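Local structure of alpha-L-arabinosidase (Xanthomonas axonopodis pv. citri, 6D25) at residues L235-P241 with M260-H266; L412-T416 with A428-A433; W274-S280 with W328-L332. The protein probably removes alpha-L-arabinofuranosyl side groups from arabinoxylans by hydrolysis, as a family GH51 arabinofuranosidase able to cope with internally di-substituted xylose units. All coordinates share one frame; numbering follows the deposited sequence.

Contact 1: residues L235-P241 with M260-H266; sequences LKIAPGP and MDGLSMH
Residues 235-238 and 262-266 run side by side as parallel strands, with Ile237 opposite Gly262 and Ala238 opposite Leu263. They are neighbouring strands of the catalytic (beta/alpha)8 barrel of GH51 enzymes. Helix 246-256 makes the crossover between them, so the unit is a beta-alpha-beta. Ala238 N donates to Gly262 O at 2.8 Å, and Ser264 N donates to Ala238 O.

At the start of the pair, Lys236 O accepts from both Asp261 N and Gly262 N. The bond from Asp261 N to Lys236 O is the shorter, at 2.8 Å. The carboxylate of Asp261 turns back to the first strand. Asp261 OD2 takes the N-H of Lys236 on the anti lone pair, 2.8 Å from Lys236 N and close to linear (170°). Leu235 CD2 packs on Asp261 CG, the two side chains crossing at about a right angle. The ammonium of Lys236 leads away and bonds Gln223 O.

On the face of Ala238, Met260 curls against Ala238. Its chain bends at the sulfur (chi3 86°), which brings Met260 CE to 3.7 Å from Ala238 CB. Leu263 CD1 reaches the same methyl. Helix 246-256 covers this side through Met253 and Thr249.

Past the strand end, Pro241 CG rests on Met265 CB, while Pro241 O accepts from His266 N. The imidazole of His266 has weak hydrogen bonds to Glu202 and Asp323. With chi1 at 68°, Ser264 OG is turned back over its own main chain, where it accepts from Gly240 N at 3.1 Å.

Contact 2: residues L412-T416 with A428-A433; sequences LQLQT and AVHGSA
Leu412, Thr416 and Val429 have the most surface buried in this contact, with Leu414 just behind. Leu412, Leu414 and Thr416 point from segment 412-416 at the backbone of 428-433. The short strand axes come within 7.0 Å of each other and run antiparallel, at 163°. No backbone-to-backbone hydrogen bond joins the two segments, and side chains fill the gap.

Leu412 holds CG anti to its amide nitrogen (chi1 176°). This carries Leu412 CD2 across to the second strand, 3.6 Å from Ser432 N. The same methyl lies over the Gly431-Ser432 peptide. Nearer its root, Leu412 CB meets Ala433 CB at 4.4 Å. Leu414 uses CD1 in much the same way. Leu414 CD1 sits 3.7 Å from Gly431 N and beside His430 C. Gly431 thus has a leucine methyl near each end of its backbone.

The segments belong to the two long strands 407-421 and 424-435, which form a beta hairpin in the C-terminal beta domain. Strand 29-36, from the start of the chain, lies in the same sheet. Its Leu35 meets Leu412 and Ala433, and its Val31 meets Thr416 and Val429. On the other side of strand 424-435, the side chains of His430 and Ser432 face helix 346-361, where both bond Asp357. Ser432 OG also bonds Tyr404.

Val429 is met at three points. Its side chain offers Val429 CG1 to Leu414 CD1 at 4.1 Å, an apolar pair. Its amide makes the polar link: Thr416 OG1, anti to its own backbone N, accepts from Val429 N at 3.3 Å, with a bend at the hydrogen (147°). Its carbonyl is approached by the other branch of the threonine, Thr416 CG2 lying 3.5 Å from Val429 O. Thr416 OG1 also lies 3.5 Å from Ala428 CB.

Contact 3: residues W274-S280 with W328-L332; sequences WPPRASS and WYAPL
Pro276 sets its CG, with CB beside it, over one face of the Trp328 indole. From CB, the Trp328 side chain is directed toward segment 274-280, with CG anti to the backbone N (chi1 -163°). Trp328 CG lies near Pro276 CG. Trp328 CD1 is closer still, 3.3 Å from Pro276 CG. Trp328 NE1 comes next, 3.5 Å from Pro276 CG. Pro276 CG stands over the face of the five-membered ring, shifted toward the CD1 rim, a CH-pi contact. Farther out, the six-membered ring of Trp328 meets Trp274. CZ2 and CH2 of Trp328 each approach Trp274 CH2, and Trp328 CZ3 lies 4.0 Å from Trp274 CZ3. The edge of Trp274 points at the Trp328 face, in a T-shaped stack with planes at 85°. Pro276 and Trp274 come over the same face of Trp328. Tyr268 adds a second edge-to-face pair, and a bound glycerol lies about 4 Å from the Trp328 side chain.

Both segments are loops that follow barrel strands, 262-269 and 319-325, and each leads on to a helix. They lie at the C-terminal ends of the strands, the side that carries the active site in (beta/alpha)8 barrels. The two tryptophans may line part of the substrate cleft.

The loops are also joined along the backbone. Ala330 N donates to Ala278 O at 2.8 Å. One water links Ala278 N to Trp328 O, and another bridges Ser280 OG and Ala330 O.

Tyr329 turns its ring beside Ser280. Ser280 CA sits over one face, 4.1 Å from the centroid of the Tyr329 ring. The phenol OH bonds Asp348, and Ser280 OG also bonds Gln343 N.

Overall arrangement
The chain starts with strand 29-36 in the beta domain, then enters the barrel. Contact 1 comes first. It closes a loop of 18 residues, mostly helix, between adjacent barrel strands. The chain leaves contact 1 along strand 262-269, which leads to the first half of contact 3. Contact 3 closes 47 residues, including helix 285-312 and strand 319-325, and ties two loops beyond the strands. Contact 2 closes last, across 11 residues, mostly strand, at the end of a hairpin in the beta domain. The three follow in series; none nests or crosses. Contacts 1 and 3 come within about 9 Å at their nearest atoms. Contact 2 lies about 30 Å from each, centre to centre.

Contact 1: residues L235-P241 with M260-H266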
# COMPACT_ATOMS: atom_id res chain seq x y z
N LEU A 235 14.11 10.61 -15.28
CA LEU A 235 14.61 9.24 -15.19
C LEU A 235 14.29 8.68 -13.82
O LEU A 235 14.40 9.38 -12.82
CB LEU A 235 16.14 9.27 -15.45
CG LEU A 235 16.56 9.74 -16.84
CD1 LEU A 235 18.06 9.89 -16.88
CD2 LEU A 235 16.10 8.80 -17.94
N LYS A 236 13.95 7.40 -13.78
CA LYS A 236 13.51 6.78 -12.53
C LYS A 236 14.56 5.79 -12.02
O LYS A 236 14.96 4.89 -12.76
CB LYS A 236 12.19 6.05 -12.75
CG LYS A 236 11.03 6.98 -13.12
CD LYS A 236 9.94 6.25 -13.85
CE LYS A 236 8.73 7.11 -14.08
NZ LYS A 236 7.66 6.34 -14.75
N ILE A 237 14.96 5.97 -10.79
CA ILE A 237 15.93 5.11 -10.14
C ILE A 237 15.20 4.18 -9.16
O ILE A 237 14.57 4.65 -8.21
CB ILE A 237 16.99 5.92 -9.39
CG1 ILE A 237 17.57 7.08 -10.23
CG2 ILE A 237 18.08 4.96 -8.84
CD1 ILE A 237 18.08 6.68 -11.51
N ALA A 238 15.30 2.88 -9.39
CA ALA A 238 14.71 1.87 -8.53
C ALA A 238 15.60 1.59 -7.31
O ALA A 238 16.82 1.63 -7.39
CB ALA A 238 14.48 0.61 -9.33
N PRO A 239 14.96 1.23 -6.21
CA PRO A 239 15.61 0.91 -4.92
C PRO A 239 16.32 -0.45 -5.02
O PRO A 239 15.71 -1.46 -5.31
CB PRO A 239 14.42 0.93 -3.95
CG PRO A 239 13.28 0.46 -4.76
CD PRO A 239 13.50 1.13 -6.09
N GLY A 240 17.63 -0.42 -4.92
CA GLY A 240 18.46 -1.60 -5.14
C GLY A 240 19.10 -2.10 -3.84
O GLY A 240 18.66 -1.78 -2.75
N PRO A 241 20.13 -2.97 -3.97
CA PRO A 241 20.69 -3.71 -2.88
C PRO A 241 21.58 -2.87 -1.94
O PRO A 241 22.18 -1.86 -2.33
CB PRO A 241 21.56 -4.74 -3.56
CG PRO A 241 22.03 -4.03 -4.80
CD PRO A 241 20.79 -3.25 -5.23
N MET A 260 12.74 0.84 -15.06
CA MET A 260 13.71 1.66 -14.37
C MET A 260 14.75 2.16 -15.37
O MET A 260 15.03 1.52 -16.35
CB MET A 260 14.38 0.87 -13.24
CG MET A 260 15.00 -0.43 -13.70
SD MET A 260 15.87 -1.32 -12.40
CE MET A 260 14.55 -2.27 -11.64
N ASP A 261 15.30 3.33 -15.08
CA ASP A 261 16.45 3.91 -15.82
C ASP A 261 17.75 3.63 -15.06
O ASP A 261 18.86 3.66 -15.65
CB ASP A 261 16.21 5.40 -16.06
CG ASP A 261 14.93 5.60 -16.83
OD1 ASP A 261 14.92 5.19 -17.99
OD2 ASP A 261 13.89 6.07 -16.23
N GLY A 262 17.62 3.34 -13.77
CA GLY A 262 18.77 3.04 -12.92
C GLY A 262 18.35 2.18 -11.74
O GLY A 262 17.13 2.14 -11.38
N LEU A 263 19.32 1.49 -11.15
CA LEU A 263 19.12 0.67 -9.97
C LEU A 263 20.15 1.11 -8.93
O LEU A 263 21.33 1.10 -9.23
CB LEU A 263 19.31 -0.81 -10.30
CG LEU A 263 19.13 -1.76 -9.12
CD1 LEU A 263 17.69 -1.80 -8.68
CD2 LEU A 263 19.59 -3.16 -9.46
N SER A 264 19.72 1.53 -7.74
CA SER A 264 20.67 2.03 -6.75
C SER A 264 21.34 0.87 -6.00
O SER A 264 20.74 -0.15 -5.79
CB SER A 264 20.04 3.01 -5.82
OG SER A 264 19.10 2.36 -5.02
N MET A 265 22.58 1.03 -5.65
CA MET A 265 23.26 0.15 -4.72
C MET A 265 23.97 1.01 -3.67
O MET A 265 24.30 2.14 -3.94
CB MET A 265 24.26 -0.77 -5.42
CG MET A 265 25.43 -0.10 -6.05
SD MET A 265 26.76 -1.35 -6.46
CE MET A 265 27.54 -1.53 -4.86
N HIS A 266 24.14 0.46 -2.48
CA HIS A 266 24.70 1.17 -1.33
C HIS A 266 25.82 0.31 -0.75
O HIS A 266 25.58 -0.89 -0.52
CB HIS A 266 23.65 1.41 -0.24
CG HIS A 266 22.53 2.30 -0.67
ND1 HIS A 266 21.41 2.49 0.07
CD2 HIS A 266 22.41 3.13 -1.72
CE1 HIS A 266 20.62 3.36 -0.52
NE2 HIS A 266 21.20 3.76 -1.61

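Contact 2: residues L412-T416 with A428-A433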
# COMPACT_ATOMS: atom_id res chain seq x y z
N LEU A 412 44.36 1.05 -17.99
CA LEU A 412 45.64 1.14 -17.25
C LEU A 412 45.81 -0.17 -16.49
O LEU A 412 45.03 -0.45 -15.60
CB LEU A 412 45.64 2.34 -16.31
CG LEU A 412 46.89 2.46 -15.42
CD1 LEU A 412 48.15 2.80 -16.23
CD2 LEU A 412 46.72 3.54 -14.38
N GLN A 413 46.79 -0.98 -16.85
CA GLN A 413 47.07 -2.25 -16.17
C GLN A 413 48.31 -2.06 -15.30
O GLN A 413 49.32 -1.61 -15.82
CB GLN A 413 47.34 -3.37 -17.19
CG GLN A 413 47.02 -4.76 -16.63
CD GLN A 413 47.91 -5.90 -17.11
OE1 GLN A 413 48.38 -5.95 -18.25
NE2 GLN A 413 48.15 -6.85 -16.21
N LEU A 414 48.23 -2.31 -14.01
CA LEU A 414 49.40 -2.17 -13.11
C LEU A 414 49.79 -3.56 -12.62
O LEU A 414 48.93 -4.29 -12.19
CB LEU A 414 49.08 -1.27 -11.92
CG LEU A 414 48.72 0.17 -12.25
CD1 LEU A 414 48.38 0.93 -11.02
CD2 LEU A 414 49.86 0.86 -12.96
N GLN A 415 51.07 -3.86 -12.62
CA GLN A 415 51.61 -5.04 -11.97
C GLN A 415 52.30 -4.58 -10.68
O GLN A 415 53.34 -3.96 -10.72
CB GLN A 415 52.56 -5.81 -12.88
CG GLN A 415 51.76 -6.59 -13.92
CD GLN A 415 51.86 -6.00 -15.30
OE1 GLN A 415 52.97 -5.88 -15.82
NE2 GLN A 415 50.72 -5.67 -15.93
N THR A 416 51.61 -4.81 -9.58
CA THR A 416 51.95 -4.24 -8.28
C THR A 416 52.11 -5.40 -7.30
O THR A 416 51.32 -6.34 -7.34
CB THR A 416 50.89 -3.23 -7.79
OG1 THR A 416 51.29 -2.77 -6.51
CG2 THR A 416 49.48 -3.77 -7.68
N ALA A 428 49.66 -2.54 -3.42
CA ALA A 428 50.50 -1.46 -2.98
C ALA A 428 50.11 -0.16 -3.72
O ALA A 428 50.08 0.91 -3.11
CB ALA A 428 51.94 -1.80 -3.21
N VAL A 429 49.86 -0.26 -5.02
CA VAL A 429 49.50 0.90 -5.84
C VAL A 429 48.28 0.55 -6.67
O VAL A 429 48.12 -0.58 -7.17
CB VAL A 429 50.68 1.33 -6.74
CG1 VAL A 429 50.30 2.45 -7.71
CG2 VAL A 429 51.89 1.76 -5.90
N HIS A 430 47.42 1.54 -6.79
CA HIS A 430 46.18 1.45 -7.53
C HIS A 430 46.06 2.70 -8.39
O HIS A 430 46.58 3.75 -8.02
CB HIS A 430 45.02 1.37 -6.52
CG HIS A 430 43.74 0.85 -7.07
ND1 HIS A 430 42.82 1.67 -7.72
CD2 HIS A 430 43.18 -0.37 -6.99
CE1 HIS A 430 41.76 0.95 -8.03
NE2 HIS A 430 41.94 -0.31 -7.61
N GLY A 431 45.38 2.61 -9.54
CA GLY A 431 45.30 3.81 -10.39
C GLY A 431 44.24 3.68 -11.47
O GLY A 431 43.56 2.67 -11.54
N SER A 432 44.11 4.73 -12.27
CA SER A 432 43.21 4.73 -13.39
C SER A 432 43.67 5.85 -14.34
O SER A 432 44.54 6.64 -13.98
CB SER A 432 41.76 4.95 -12.93
OG SER A 432 41.63 6.23 -12.33
N ALA A 433 43.09 5.90 -15.54
CA ALA A 433 43.47 6.93 -16.49
C ALA A 433 42.26 7.29 -17.37
O ALA A 433 41.37 6.44 -17.59
CB ALA A 433 44.64 6.46 -17.30

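Contact 3: residues W274-S280 with W328-L332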
# COMPACT_ATOMS: atom_id res chain seq x y z
N TRP A 274 29.69 -3.00 11.48
CA TRP A 274 28.53 -2.37 12.09
C TRP A 274 28.40 -2.84 13.53
O TRP A 274 28.61 -3.99 13.75
CB TRP A 274 27.26 -2.71 11.28
CG TRP A 274 26.11 -1.89 11.75
CD1 TRP A 274 25.23 -2.18 12.74
CD2 TRP A 274 25.81 -0.55 11.31
NE1 TRP A 274 24.37 -1.14 12.92
CE2 TRP A 274 24.71 -0.12 12.07
CE3 TRP A 274 26.36 0.30 10.36
CZ2 TRP A 274 24.11 1.13 11.87
CZ3 TRP A 274 25.79 1.54 10.17
CH2 TRP A 274 24.68 1.94 10.92
N PRO A 275 28.04 -2.01 14.49
CA PRO A 275 27.84 -0.55 14.34
C PRO A 275 29.18 0.22 14.30
O PRO A 275 30.17 -0.23 14.85
CB PRO A 275 27.07 -0.15 15.60
CG PRO A 275 27.52 -1.15 16.65
CD PRO A 275 27.81 -2.42 15.89
N PRO A 276 29.18 1.41 13.68
CA PRO A 276 30.44 2.13 13.41
C PRO A 276 31.12 2.62 14.70
O PRO A 276 30.57 3.44 15.40
CB PRO A 276 30.07 3.32 12.52
CG PRO A 276 28.73 2.94 11.97
CD PRO A 276 28.06 2.16 13.10
N ARG A 277 32.29 2.09 15.01
CA ARG A 277 32.97 2.45 16.25
C ARG A 277 34.42 2.89 16.02
O ARG A 277 35.09 3.19 16.98
CB ARG A 277 32.93 1.28 17.24
CG ARG A 277 31.54 0.95 17.75
CD ARG A 277 31.61 -0.14 18.83
NE ARG A 277 30.30 -0.72 19.20
CZ ARG A 277 29.38 -0.13 19.98
NH1 ARG A 277 29.58 1.09 20.44
NH2 ARG A 277 28.25 -0.76 20.26
N ALA A 278 34.90 2.93 14.79
CA ALA A 278 36.31 3.27 14.54
C ALA A 278 36.53 4.78 14.62
O ALA A 278 35.67 5.57 14.16
CB ALA A 278 36.73 2.72 13.19
N SER A 279 37.67 5.19 15.17
CA SER A 279 37.98 6.65 15.26
C SER A 279 38.24 7.22 13.87
O SER A 279 38.95 6.62 13.07
CB SER A 279 39.15 6.92 16.16
OG SER A 279 39.53 8.27 16.12
N SER A 280 37.68 8.41 13.61
CA SER A 280 37.94 9.19 12.40
C SER A 280 39.23 10.03 12.52
O SER A 280 39.68 10.58 11.52
CB SER A 280 36.77 10.10 12.08
OG SER A 280 36.62 11.12 13.06
N TRP A 328 32.18 5.42 7.20
CA TRP A 328 31.33 5.64 8.36
C TRP A 328 32.11 5.24 9.62
O TRP A 328 32.43 4.07 9.80
CB TRP A 328 30.03 4.84 8.21
CG TRP A 328 28.90 5.28 9.11
CD1 TRP A 328 28.98 5.81 10.36
CD2 TRP A 328 27.50 5.15 8.81
NE1 TRP A 328 27.74 6.05 10.85
CE2 TRP A 328 26.80 5.66 9.93
CE3 TRP A 328 26.78 4.67 7.72
CZ2 TRP A 328 25.41 5.68 9.99
CZ3 TRP A 328 25.40 4.73 7.76
CH2 TRP A 328 24.72 5.23 8.88
N TYR A 329 32.39 6.25 10.45
CA TYR A 329 33.18 6.11 11.67
C TYR A 329 32.31 6.31 12.92
O TYR A 329 31.16 6.65 12.82
CB TYR A 329 34.30 7.16 11.67
CG TYR A 329 35.27 7.07 10.51
CD1 TYR A 329 35.99 5.91 10.27
CD2 TYR A 329 35.49 8.16 9.68
CE1 TYR A 329 36.89 5.82 9.21
CE2 TYR A 329 36.41 8.10 8.64
CZ TYR A 329 37.10 6.92 8.39
OH TYR A 329 38.02 6.84 7.37
N ALA A 330 32.90 6.13 14.10
CA ALA A 330 32.29 6.60 15.34
C ALA A 330 32.04 8.11 15.22
O ALA A 330 32.83 8.84 14.61
CB ALA A 330 33.17 6.32 16.54
N PRO A 331 30.98 8.59 15.85
CA PRO A 331 30.78 10.04 15.94
C PRO A 331 31.90 10.69 16.77
O PRO A 331 32.44 10.06 17.68
CB PRO A 331 29.43 10.18 16.65
CG PRO A 331 29.36 8.93 17.52
CD PRO A 331 30.05 7.84 16.73
N LEU A 332 32.26 11.93 16.44
CA LEU A 332 33.26 12.61 17.22
C LEU A 332 32.79 12.76 18.68
O LEU A 332 31.60 12.96 18.94
CB LEU A 332 33.54 14.00 16.62
CG LEU A 332 34.35 13.99 15.33
CD1 LEU A 332 34.20 15.30 14.58
CD2 LEU A 332 35.80 13.67 15.60
O HOH W 1 33.73 2.48 11.81
O HOH W 2 35.23 9.80 14.99